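Local structure of beta-mannosidase (Hypocrea lixii, 4UOJ) at residues L112-T117 / D129-Q134; T231-F236 / S342-G347; Y690-G695 / W756-L761; N783-T788 / L812-T817. The protein probably hydrolyses terminal beta-linked mannose from the non-reducing ends of oligosaccharides, as a beta-mannosidase of glycoside hydrolase family 2. All coordinates share one frame; numbering follows the deposited sequence.

Interaction 1 of 4, residues L112-T117 / D129-Q134; sequences LDTYAT and DNQFRQ. With NAG (2-acetamido-2-deoxy-beta-D-glucopyranose), chain G; MAN (alpha-D-mannopyranose), chain B; NAG (2-acetamido-2-deoxy-beta-D-glucopyranose), chain C.
D113 and Q131 run alongside each other because both send CG trans to the main-chain N (chi1 -174° and -175°), and Q131 stays extended beyond it. Their carboxylate and amide therefore stack, with planes 18° apart, and D113 OD1 comes to 3.3 Å from Q131 OE1, acceptor against acceptor. Each has its own partner: K193 makes a salt bridge to D113 OD2, while the backbone N of E194 donates to Q131 OE1. At the far end a water donates to D113 OD2 and weakly accepts from Q131 NE2. T114, which follows a cis peptide bond, crosses Q131 at about a right angle and sets OG1 3.4 Å from Q131 CB; its CG2 packs 3.7 Å from D129 C. The backbones meet through a nearly straight CA-H...O contact from Q131 CA to L112 O (3.3 Å); one water accepts from L112 N, another from N130 N close to T114 O. Y115 CD1 touches D129 CB at 3.6 Å. A mannose of the bound glycan lays O4 at the edge of the Y115 ring and donates it to D129 OD2 at 2.6 Å, and T117 OG1 donates to O6 of the chain G N-acetylglucosamine. Direct packing, waters and sugar thus join the two segments within the galactose-binding-like domain, and the lysine and the amide N-H probably offset the two stacked acceptors.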
# COMPACT_ATOMS: atom_id res chain seq x y z
N LEU A 112 20.47 0.88 -7.94
CA LEU A 112 21.15 -0.35 -8.31
C LEU A 112 20.84 -1.43 -7.29
O LEU A 112 20.90 -1.19 -6.11
CB LEU A 112 22.65 -0.15 -8.36
CG LEU A 112 23.12 0.86 -9.38
CD1 LEU A 112 24.56 1.22 -9.12
CD2 LEU A 112 22.97 0.32 -10.78
N ASP A 113 20.48 -2.61 -7.77
CA ASP A 113 19.99 -3.67 -6.93
C ASP A 113 20.82 -4.93 -7.07
O ASP A 113 20.72 -5.60 -8.05
CB ASP A 113 18.53 -3.95 -7.32
CG ASP A 113 17.84 -4.96 -6.41
OD1 ASP A 113 18.28 -5.20 -5.29
OD2 ASP A 113 16.83 -5.52 -6.83
N THR A 114 21.58 -5.28 -6.04
CA THR A 114 21.96 -4.42 -4.92
C THR A 114 23.50 -4.28 -4.80
O THR A 114 24.01 -3.22 -5.04
CB THR A 114 21.33 -4.90 -3.59
OG1 THR A 114 19.95 -4.58 -3.56
CG2 THR A 114 21.95 -4.22 -2.40
N TYR A 115 24.20 -5.36 -4.44
CA TYR A 115 25.66 -5.40 -4.36
C TYR A 115 26.18 -5.38 -5.78
O TYR A 115 25.92 -6.30 -6.54
CB TYR A 115 26.17 -6.65 -3.64
CG TYR A 115 25.77 -6.81 -2.20
CD1 TYR A 115 26.34 -6.03 -1.21
CD2 TYR A 115 24.86 -7.77 -1.82
CE1 TYR A 115 25.99 -6.19 0.13
CE2 TYR A 115 24.50 -7.93 -0.48
CZ TYR A 115 25.07 -7.14 0.50
OH TYR A 115 24.72 -7.31 1.83
N ALA A 116 26.90 -4.31 -6.13
CA ALA A 116 27.46 -4.16 -7.47
C ALA A 116 28.91 -3.69 -7.48
O ALA A 116 29.38 -3.14 -6.49
CB ALA A 116 26.59 -3.23 -8.28
N THR A 117 29.61 -3.96 -8.59
CA THR A 117 30.96 -3.48 -8.87
C THR A 117 30.85 -2.64 -10.15
O THR A 117 30.59 -3.19 -11.21
CB THR A 117 31.95 -4.65 -8.99
OG1 THR A 117 31.95 -5.38 -7.77
CG2 THR A 117 33.37 -4.18 -9.28
N ASP A 129 26.11 -0.98 -2.27
CA ASP A 129 25.48 -2.03 -1.47
C ASP A 129 24.11 -1.62 -0.84
O ASP A 129 23.79 -2.02 0.29
CB ASP A 129 26.46 -2.50 -0.39
CG ASP A 129 26.88 -1.40 0.59
OD1 ASP A 129 26.64 -0.21 0.27
OD2 ASP A 129 27.46 -1.75 1.65
N ASN A 130 23.33 -0.82 -1.57
CA ASN A 130 21.99 -0.38 -1.14
C ASN A 130 21.10 -0.11 -2.33
O ASN A 130 21.42 0.73 -3.16
CB ASN A 130 22.06 0.85 -0.23
CG ASN A 130 20.82 1.05 0.63
OD1 ASN A 130 19.68 0.89 0.19
ND2 ASN A 130 21.02 1.44 1.86
N GLN A 131 19.99 -0.83 -2.40
CA GLN A 131 18.98 -0.71 -3.45
C GLN A 131 18.30 0.66 -3.41
O GLN A 131 17.90 1.19 -4.46
CB GLN A 131 17.93 -1.82 -3.25
CG GLN A 131 16.86 -1.90 -4.35
CD GLN A 131 15.83 -2.99 -4.18
OE1 GLN A 131 15.93 -3.88 -3.33
NE2 GLN A 131 14.81 -2.94 -5.02
N PHE A 132 18.16 1.20 -2.19
CA PHE A 132 17.41 2.40 -1.87
C PHE A 132 18.20 3.71 -1.87
O PHE A 132 17.67 4.75 -1.45
CB PHE A 132 16.74 2.20 -0.51
CG PHE A 132 16.19 0.81 -0.24
CD1 PHE A 132 15.23 0.24 -1.08
CD2 PHE A 132 16.61 0.10 0.88
CE1 PHE A 132 14.70 -1.01 -0.80
CE2 PHE A 132 16.09 -1.16 1.17
CZ PHE A 132 15.14 -1.71 0.32
N ARG A 133 19.45 3.67 -2.34
CA ARG A 133 20.30 4.86 -2.41
C ARG A 133 20.63 5.28 -3.83
O ARG A 133 20.73 4.45 -4.74
CB ARG A 133 21.60 4.65 -1.61
CG ARG A 133 21.38 4.76 -0.10
CD ARG A 133 22.61 4.46 0.73
NE ARG A 133 23.58 5.55 0.66
CZ ARG A 133 24.77 5.53 1.24
NH1 ARG A 133 25.16 4.48 1.95
NH2 ARG A 133 25.59 6.56 1.11
N GLN A 134 20.83 6.59 -3.99
CA GLN A 134 21.30 7.18 -5.23
C GLN A 134 22.83 7.21 -5.13
O GLN A 134 23.37 7.77 -4.18
CB GLN A 134 20.74 8.60 -5.41
CG GLN A 134 21.16 9.31 -6.69
CD GLN A 134 20.69 10.75 -6.71
OE1 GLN A 134 20.93 11.52 -5.78
NE2 GLN A 134 20.03 11.14 -7.80
C1 NAG G . 30.03 -10.83 -7.95
C2 NAG G . 31.56 -10.85 -8.19
C3 NAG G . 32.31 -10.33 -6.98
C4 NAG G . 31.74 -8.98 -6.53
C5 NAG G . 30.21 -9.01 -6.45
C6 NAG G . 29.55 -7.66 -6.17
C7 NAG G . 32.28 -12.60 -9.78
C8 NAG G . 32.67 -14.04 -9.93
N2 NAG G . 32.00 -12.20 -8.52
O3 NAG G . 33.68 -10.17 -7.36
O4 NAG G . 32.29 -8.69 -5.27
O5 NAG G . 29.64 -9.49 -7.67
O6 NAG G . 29.66 -6.73 -7.25
O7 NAG G . 32.22 -11.83 -10.74
C1 MAN B . 31.26 -5.50 4.67
C2 MAN B . 29.94 -5.45 5.44
C3 MAN B . 28.77 -5.35 4.46
C4 MAN B . 28.95 -4.19 3.47
C5 MAN B . 30.33 -4.22 2.80
C6 MAN B . 30.63 -2.95 2.01
O2 MAN B . 29.94 -4.30 6.31
O3 MAN B . 27.58 -5.17 5.22
O4 MAN B . 27.94 -4.22 2.47
O5 MAN B . 31.36 -4.36 3.78
O6 MAN B . 31.81 -3.09 1.24
C1 NAG C . 32.78 -7.37 -5.29
C2 NAG C . 32.96 -6.91 -3.85
C3 NAG C . 33.67 -5.56 -3.84
C4 NAG C . 34.94 -5.62 -4.65
C5 NAG C . 34.64 -6.13 -6.04
C6 NAG C . 35.91 -6.26 -6.85
C7 NAG C . 31.27 -7.66 -2.33
C8 NAG C . 29.97 -7.35 -1.70
N2 NAG C . 31.70 -6.77 -3.19
O3 NAG C . 33.98 -5.19 -2.51
O4 NAG C . 35.37 -4.31 -4.84
O5 NAG C . 34.07 -7.41 -5.87
O6 NAG C . 36.52 -7.38 -6.26
O7 NAG C . 31.87 -8.66 -2.05
O HOH W 1 20.76 1.96 -5.40
O HOH W 2 23.46 -0.66 -4.50
O HOH W 3 13.99 -5.44 -6.08

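Interaction 2 of 4, residues T231-F236 / S342-G347; sequences TDIDIF and SQRRVG. With NAG (2-acetamido-2-deoxy-beta-D-glucopyranose), chain S.
T231 OG1 and S342 OG are hydrogen-bonded at 2.6 Å, and either hydroxyl could be the donor. This bond opens a row of side chains between strands 227-237 and 340-346, edge strands of the two sheets of the immunoglobulin-like family 2 sandwich. The axes of the two short segments pass 8.4 Å apart at 43°, so side chains fill the interface. R344 bends at chi2 (-66°) and brings one face of its guanidinium over T231 CB, with NH2 3.7 Å from that carbon. Its NH1 turns back on its own strand to Q343 O at 2.8 Å, in the guanidinium plane but well above the plane of that carbonyl, and NE donates to a water. With an alanine here the Q343 carbonyl and this water would probably lose their donor, and T231 CB its cover. Deeper in, V346 meets both isoleucines at about right angles, CG1 against I233 CG2 (3.8 Å) and CG2 against I235 CD1 (3.6 Å). On the outer side Q343 NE2 donates to ring oxygen O5 of an N-acetylglucosamine. Polar groups are thus paired at one end of the seam, while the other is held mainly by hydrocarbon contact.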
# COMPACT_ATOMS: atom_id res chain seq x y z
N THR A 231 16.10 17.05 -4.37
CA THR A 231 15.55 18.27 -3.84
C THR A 231 14.58 17.99 -2.72
O THR A 231 13.69 17.22 -2.87
CB THR A 231 14.87 19.07 -4.93
OG1 THR A 231 15.85 19.45 -5.89
CG2 THR A 231 14.29 20.31 -4.36
N ASP A 232 14.75 18.64 -1.59
CA ASP A 232 13.85 18.48 -0.46
C ASP A 232 13.04 19.74 -0.28
O ASP A 232 13.59 20.74 0.05
CB ASP A 232 14.67 18.24 0.80
CG ASP A 232 13.83 17.96 2.01
OD1 ASP A 232 12.71 18.44 2.11
OD2 ASP A 232 14.31 17.28 2.91
N ILE A 233 11.74 19.68 -0.46
CA ILE A 233 10.89 20.82 -0.24
C ILE A 233 10.13 20.50 1.01
O ILE A 233 9.59 19.45 1.12
CB ILE A 233 9.92 21.05 -1.41
CG1 ILE A 233 10.66 21.22 -2.73
CG2 ILE A 233 9.04 22.26 -1.16
CD1 ILE A 233 11.58 22.40 -2.80
N ASP A 234 10.13 21.40 1.97
CA ASP A 234 9.40 21.20 3.21
C ASP A 234 8.45 22.36 3.40
O ASP A 234 8.89 23.49 3.63
CB ASP A 234 10.36 21.02 4.42
CG ASP A 234 9.69 20.49 5.69
OD1 ASP A 234 8.66 19.80 5.57
OD2 ASP A 234 10.23 20.73 6.79
N ILE A 235 7.15 22.09 3.25
CA ILE A 235 6.11 23.09 3.43
C ILE A 235 5.37 22.77 4.70
O ILE A 235 4.73 21.73 4.82
CB ILE A 235 5.18 23.22 2.21
CG1 ILE A 235 5.99 23.64 0.98
CG2 ILE A 235 4.07 24.21 2.52
CD1 ILE A 235 5.27 23.58 -0.30
N PHE A 236 5.52 23.65 5.68
CA PHE A 236 4.96 23.47 7.01
C PHE A 236 4.47 24.80 7.55
O PHE A 236 4.82 25.84 7.02
CB PHE A 236 6.02 22.86 7.95
CG PHE A 236 7.31 23.65 8.05
CD1 PHE A 236 8.31 23.49 7.11
CD2 PHE A 236 7.52 24.52 9.11
CE1 PHE A 236 9.48 24.23 7.19
CE2 PHE A 236 8.69 25.25 9.20
CZ PHE A 236 9.67 25.10 8.24
N SER A 342 15.70 23.55 -10.02
CA SER A 342 14.95 22.34 -9.63
C SER A 342 13.45 22.59 -9.52
O SER A 342 13.03 23.60 -8.94
CB SER A 342 15.48 21.76 -8.32
OG SER A 342 14.85 20.51 -8.05
N GLN A 343 12.66 21.67 -10.03
CA GLN A 343 11.22 21.77 -9.97
C GLN A 343 10.53 20.59 -9.30
O GLN A 343 10.85 19.45 -9.53
CB GLN A 343 10.64 21.93 -11.36
CG GLN A 343 9.26 22.52 -11.32
CD GLN A 343 8.24 21.72 -12.08
OE1 GLN A 343 8.08 21.92 -13.29
NE2 GLN A 343 7.52 20.84 -11.38
N ARG A 344 9.54 20.89 -8.49
CA ARG A 344 8.73 19.89 -7.79
C ARG A 344 7.28 20.34 -7.74
O ARG A 344 7.01 21.53 -7.71
CB ARG A 344 9.24 19.62 -6.36
CG ARG A 344 10.60 18.94 -6.25
CD ARG A 344 10.62 17.52 -6.79
NE ARG A 344 11.93 16.87 -6.62
CZ ARG A 344 12.93 16.95 -7.50
NH1 ARG A 344 12.80 17.69 -8.58
NH2 ARG A 344 14.07 16.32 -7.28
N ARG A 345 6.35 19.38 -7.73
CA ARG A 345 4.94 19.65 -7.54
C ARG A 345 4.64 19.37 -6.05
O ARG A 345 4.94 18.30 -5.51
CB ARG A 345 4.08 18.79 -8.48
CG ARG A 345 2.62 19.23 -8.51
CD ARG A 345 1.81 18.51 -9.57
NE ARG A 345 1.67 17.10 -9.25
CZ ARG A 345 1.00 16.23 -9.99
NH1 ARG A 345 0.39 16.63 -11.09
NH2 ARG A 345 0.93 14.97 -9.62
N VAL A 346 4.11 20.40 -5.38
CA VAL A 346 3.85 20.40 -3.94
C VAL A 346 2.40 20.75 -3.60
O VAL A 346 1.66 21.26 -4.44
CB VAL A 346 4.80 21.40 -3.21
CG1 VAL A 346 6.25 20.96 -3.33
CG2 VAL A 346 4.64 22.83 -3.75
N GLY A 347 2.05 20.53 -2.35
CA GLY A 347 0.75 20.86 -1.80
C GLY A 347 0.89 21.59 -0.48
O GLY A 347 1.83 21.35 0.27
C1 NAG S . 3.82 21.18 -13.14
C2 NAG S . 3.50 21.25 -14.62
C3 NAG S . 3.15 19.86 -15.15
C4 NAG S . 4.23 18.85 -14.76
C5 NAG S . 4.51 18.90 -13.27
C6 NAG S . 5.65 17.94 -12.92
C7 NAG S . 2.54 23.43 -15.04
C8 NAG S . 1.30 24.24 -15.28
N2 NAG S . 2.35 22.12 -14.83
O3 NAG S . 3.03 19.95 -16.58
O4 NAG S . 3.79 17.53 -15.12
O5 NAG S . 4.88 20.24 -12.92
O6 NAG S . 5.88 18.00 -11.50
O7 NAG S . 3.67 23.96 -15.00
O HOH W 4 12.68 14.67 -4.90

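Interaction 3 of 4, residues Y690-G695 / W756-L761; sequences YRRGSG and WVTSDL
The C-terminal part of helix 664-692, probably a helix of the (beta/alpha)-barrel, meets strand 752-759 of the Ig/CBM-like domain, with R691 and R692 set against W756, T758 and D760. Bent at chi2 and chi3, R692 lays its chain over one face of the W756 indole, so that CD sits 4.2 Å from the centroid of the six-membered ring and CZ 4.2 Å from that of the five-membered ring, a CH-pi and a cation-pi contact. The guanidinium stands steeply, 65° to the indole, and F745 adds a second cation-pi partner; W756 NE1 is hydrogen-bonded to E754. T758 packs against R691, its CG2 3.5 Å from R691 O and its OG1 bonded to T800. That same R691 O is gripped twice by S694 in the 3-10 turn that follows, by N at 3.1 Å and by OG at 2.7 Å, the latter nearly along the C=O axis. A water donates both to S694 OG and to S759 O, bridging to the strand. R691 NH2 lies 4.1 Å from D760 OD2, a charge-only approach, since OD2 is well out of the guanidinium plane and no N-H points at it. R691 NH1 is held by the carbonyls of T736 and E738, and D760 by H739 and K385. Such a seam, a helix seated on the sheet of a following beta domain, joins the barrel of this enzyme to the first of its C-terminal Ig-like domains.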
# COMPACT_ATOMS: atom_id res chain seq x y z
N TYR A 690 -15.09 -1.92 13.28
CA TYR A 690 -14.07 -0.87 13.45
C TYR A 690 -14.69 0.52 13.24
O TYR A 690 -14.44 1.41 14.03
CB TYR A 690 -12.86 -1.05 12.49
CG TYR A 690 -12.08 -2.35 12.67
CD1 TYR A 690 -11.70 -2.79 13.95
CD2 TYR A 690 -11.67 -3.11 11.57
CE1 TYR A 690 -10.99 -3.97 14.11
CE2 TYR A 690 -10.96 -4.30 11.73
CZ TYR A 690 -10.60 -4.72 12.99
OH TYR A 690 -9.87 -5.89 13.15
N ARG A 691 -15.48 0.68 12.17
CA ARG A 691 -16.14 1.95 11.86
C ARG A 691 -17.11 2.39 12.94
O ARG A 691 -17.08 3.54 13.34
CB ARG A 691 -16.82 1.90 10.49
CG ARG A 691 -15.82 1.95 9.33
CD ARG A 691 -16.53 2.23 8.01
NE ARG A 691 -17.06 3.59 7.99
CZ ARG A 691 -17.69 4.12 6.97
NH1 ARG A 691 -17.92 3.41 5.86
NH2 ARG A 691 -18.11 5.39 7.04
N ARG A 692 -17.91 1.46 13.46
CA ARG A 692 -18.86 1.72 14.55
C ARG A 692 -18.12 2.21 15.83
O ARG A 692 -18.65 3.01 16.59
CB ARG A 692 -19.68 0.46 14.82
CG ARG A 692 -20.86 0.61 15.77
CD ARG A 692 -20.68 -0.39 16.88
NE ARG A 692 -21.69 -1.43 16.91
CZ ARG A 692 -21.50 -2.65 17.40
NH1 ARG A 692 -20.31 -3.03 17.82
NH2 ARG A 692 -22.51 -3.52 17.43
N GLY A 693 -16.88 1.76 16.01
CA GLY A 693 -16.00 2.14 17.12
C GLY A 693 -15.70 3.63 17.22
O GLY A 693 -15.32 4.10 18.29
N SER A 694 -15.90 4.37 16.11
CA SER A 694 -15.69 5.81 16.04
C SER A 694 -16.55 6.58 17.06
O SER A 694 -16.12 7.59 17.60
CB SER A 694 -15.93 6.34 14.62
OG SER A 694 -17.25 6.09 14.15
N GLY A 695 -17.75 6.07 17.30
CA GLY A 695 -18.69 6.64 18.25
C GLY A 695 -18.71 5.97 19.61
O GLY A 695 -19.51 6.34 20.48
N TRP A 756 -26.98 -0.54 13.12
CA TRP A 756 -26.36 0.74 13.43
C TRP A 756 -26.10 1.52 12.16
O TRP A 756 -25.80 0.92 11.12
CB TRP A 756 -25.03 0.51 14.15
CG TRP A 756 -25.12 -0.10 15.52
CD1 TRP A 756 -25.46 -1.38 15.82
CD2 TRP A 756 -24.73 0.52 16.76
NE1 TRP A 756 -25.36 -1.59 17.17
CE2 TRP A 756 -24.92 -0.44 17.78
CE3 TRP A 756 -24.26 1.79 17.11
CZ2 TRP A 756 -24.67 -0.16 19.12
CZ3 TRP A 756 -24.00 2.07 18.45
CH2 TRP A 756 -24.21 1.09 19.44
N VAL A 757 -26.15 2.86 12.25
CA VAL A 757 -25.82 3.75 11.15
C VAL A 757 -24.53 4.48 11.52
O VAL A 757 -24.44 5.11 12.58
CB VAL A 757 -26.97 4.72 10.76
CG1 VAL A 757 -26.51 5.78 9.76
CG2 VAL A 757 -28.17 3.95 10.21
N THR A 758 -23.51 4.38 10.65
CA THR A 758 -22.19 4.97 10.86
C THR A 758 -21.87 5.92 9.71
O THR A 758 -22.01 5.58 8.54
CB THR A 758 -21.14 3.86 11.04
OG1 THR A 758 -21.50 3.04 12.15
CG2 THR A 758 -19.74 4.40 11.25
N SER A 759 -21.43 7.11 10.07
CA SER A 759 -21.06 8.14 9.12
C SER A 759 -19.67 8.67 9.38
O SER A 759 -19.30 8.89 10.49
CB SER A 759 -22.05 9.28 9.19
OG SER A 759 -21.69 10.31 8.33
N ASP A 760 -18.90 8.86 8.32
CA ASP A 760 -17.61 9.49 8.42
C ASP A 760 -17.55 10.97 8.03
O ASP A 760 -16.50 11.55 7.96
CB ASP A 760 -16.54 8.67 7.72
CG ASP A 760 -16.53 8.80 6.23
OD1 ASP A 760 -17.43 9.40 5.63
OD2 ASP A 760 -15.59 8.29 5.63
N LEU A 761 -18.70 11.57 7.81
CA LEU A 761 -18.81 12.98 7.48
C LEU A 761 -18.48 13.91 8.64
O LEU A 761 -18.61 13.55 9.78
CB LEU A 761 -20.20 13.27 6.94
CG LEU A 761 -20.65 12.54 5.69
CD1 LEU A 761 -22.09 12.90 5.45
CD2 LEU A 761 -19.80 12.87 4.48
O HOH W 5 -17.47 7.18 11.66

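Interaction 4 of 4, residues N783-T788 / L812-T817; sequences NNAGMT and LKIPDT
This is a loop-to-loop clasp at the rim of the Ig/CBM-like beta sandwich, where A785 and M787, in the loop after strand 765-774, meet L812 to I814, in the loop after strand 799-807. Those two strands belong to different sheets, so the clasp draws together loops that leave the sandwich from its two halves. N783, N784, A785 and G786 all have positive phi and wind in left-handed turns, with G786 N donating to N783 O and M787 N to N784 O. The turn exposes A785 O to the other loop, and K813 N donates to it at 2.9 Å; the bond is nearly straight at nitrogen (170°), yet it comes from 53° above the carbonyl plane. L812 CA adds a close approach to the same oxygen, at 3.4 Å. Apolar contacts lie beside this bond. A785 CB rests against I814 CG1 at 3.7 Å. M787 is extended through chi2 and then bends at chi3 (-81°), which carries CE to L812 CD2 at 3.9 Å, the two chains passing at a slant. W773, on strand 765-774, is touched by A785, M787, L812 and I814, so it is a shared neighbour of both loops. Replacing L812 by an alanine would probably open a gap beside M787 CE and W773 and leave the methionine methyl less firmly held. N784 braces the turn: its ND2 donates to L771 O and, at 3.0 Å, to M787 O, which lies in the N784 amide plane while ND2 sits well above the plane of that carbonyl.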
# COMPACT_ATOMS: atom_id res chain seq x y z
N ASN A 783 -46.41 -9.01 8.48
CA ASN A 783 -46.16 -7.88 9.38
C ASN A 783 -44.69 -7.45 9.41
O ASN A 783 -44.21 -6.95 10.44
CB ASN A 783 -46.69 -8.16 10.81
CG ASN A 783 -48.03 -8.86 10.85
OD1 ASN A 783 -49.06 -8.29 10.47
ND2 ASN A 783 -48.03 -10.11 11.29
N ASN A 784 -43.99 -7.65 8.28
CA ASN A 784 -42.55 -7.38 8.10
C ASN A 784 -41.73 -8.02 9.24
O ASN A 784 -40.84 -7.39 9.82
CB ASN A 784 -42.30 -5.88 7.93
CG ASN A 784 -40.94 -5.55 7.36
OD1 ASN A 784 -40.56 -6.05 6.29
ND2 ASN A 784 -40.19 -4.70 8.05
N ALA A 785 -42.10 -9.27 9.58
CA ALA A 785 -41.55 -10.09 10.67
C ALA A 785 -41.58 -9.41 12.05
O ALA A 785 -40.79 -9.75 12.94
CB ALA A 785 -40.15 -10.58 10.33
N GLY A 786 -42.52 -8.48 12.23
CA GLY A 786 -42.67 -7.72 13.48
C GLY A 786 -41.80 -6.48 13.58
O GLY A 786 -41.87 -5.75 14.56
N MET A 787 -40.96 -6.25 12.56
CA MET A 787 -40.03 -5.12 12.47
C MET A 787 -40.64 -3.98 11.65
O MET A 787 -41.39 -4.23 10.71
CB MET A 787 -38.70 -5.58 11.85
CG MET A 787 -37.56 -4.58 12.01
SD MET A 787 -36.01 -5.14 11.27
CE MET A 787 -35.40 -6.21 12.56
N THR A 788 -40.29 -2.74 12.00
CA THR A 788 -40.70 -1.54 11.28
C THR A 788 -40.19 -1.57 9.81
O THR A 788 -39.09 -2.06 9.53
CB THR A 788 -40.27 -0.27 12.06
OG1 THR A 788 -40.80 0.88 11.41
CG2 THR A 788 -38.76 -0.11 12.18
N LEU A 812 -39.05 -10.80 17.18
CA LEU A 812 -39.44 -10.94 15.77
C LEU A 812 -40.27 -12.20 15.52
O LEU A 812 -40.22 -13.14 16.31
CB LEU A 812 -38.20 -10.94 14.82
CG LEU A 812 -37.25 -9.73 14.85
CD1 LEU A 812 -36.07 -9.96 13.93
CD2 LEU A 812 -37.98 -8.44 14.46
N LYS A 813 -41.01 -12.21 14.40
CA LYS A 813 -41.82 -13.34 14.00
C LYS A 813 -41.47 -13.78 12.58
O LYS A 813 -42.14 -13.41 11.62
CB LYS A 813 -43.33 -13.05 14.17
CG LYS A 813 -43.76 -12.70 15.61
CD LYS A 813 -43.89 -13.91 16.55
CE LYS A 813 -43.06 -13.77 17.83
NZ LYS A 813 -43.43 -12.57 18.64
N ILE A 814 -40.39 -14.56 12.46
CA ILE A 814 -39.94 -15.14 11.20
C ILE A 814 -40.39 -16.62 11.16
O ILE A 814 -39.94 -17.42 11.97
CB ILE A 814 -38.40 -15.01 11.01
CG1 ILE A 814 -37.95 -13.54 11.00
CG2 ILE A 814 -37.94 -15.71 9.73
CD1 ILE A 814 -36.56 -13.32 11.55
N PRO A 815 -41.25 -17.00 10.24
CA PRO A 815 -41.70 -18.39 10.19
C PRO A 815 -40.60 -19.37 9.96
O PRO A 815 -40.56 -20.37 10.63
CB PRO A 815 -42.64 -18.43 9.00
CG PRO A 815 -43.08 -17.04 8.81
CD PRO A 815 -41.97 -16.15 9.28
N ASP A 816 -39.71 -19.09 9.02
CA ASP A 816 -38.55 -19.93 8.79
C ASP A 816 -37.32 -19.10 8.61
O ASP A 816 -37.20 -18.42 7.64
CB ASP A 816 -38.77 -20.77 7.53
CG ASP A 816 -37.77 -21.89 7.38
OD1 ASP A 816 -36.94 -22.11 8.27
OD2 ASP A 816 -37.85 -22.57 6.36
N THR A 817 -36.37 -19.23 9.51
CA THR A 817 -35.16 -18.47 9.41
C THR A 817 -34.30 -18.82 8.22
O THR A 817 -33.51 -18.02 7.78
CB THR A 817 -34.34 -18.51 10.69
OG1 THR A 817 -34.09 -19.85 11.07
CG2 THR A 817 -35.07 -17.83 11.79

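In the fold
Followed from the N terminus, the four contacts come strictly in series, none nested in or crossing another. Interaction 1 closes a short loop around the strand pair 116-120 and 123-126 in the galactose-binding-like domain. Interaction 2 closes a much longer one, 105 residues, joining the two sheets of the following Ig-like sandwich; its nearest atoms lie about 7 Å from those of interaction 1, without touching. Interaction 3 spans 60 residues and ties the end of helix 664-692 to the next beta domain. Interaction 4 fastens two loops in that same domain, with its centre about 27 Å from that of interaction 3 and about 66 Å from that of interaction 1, across the molecule.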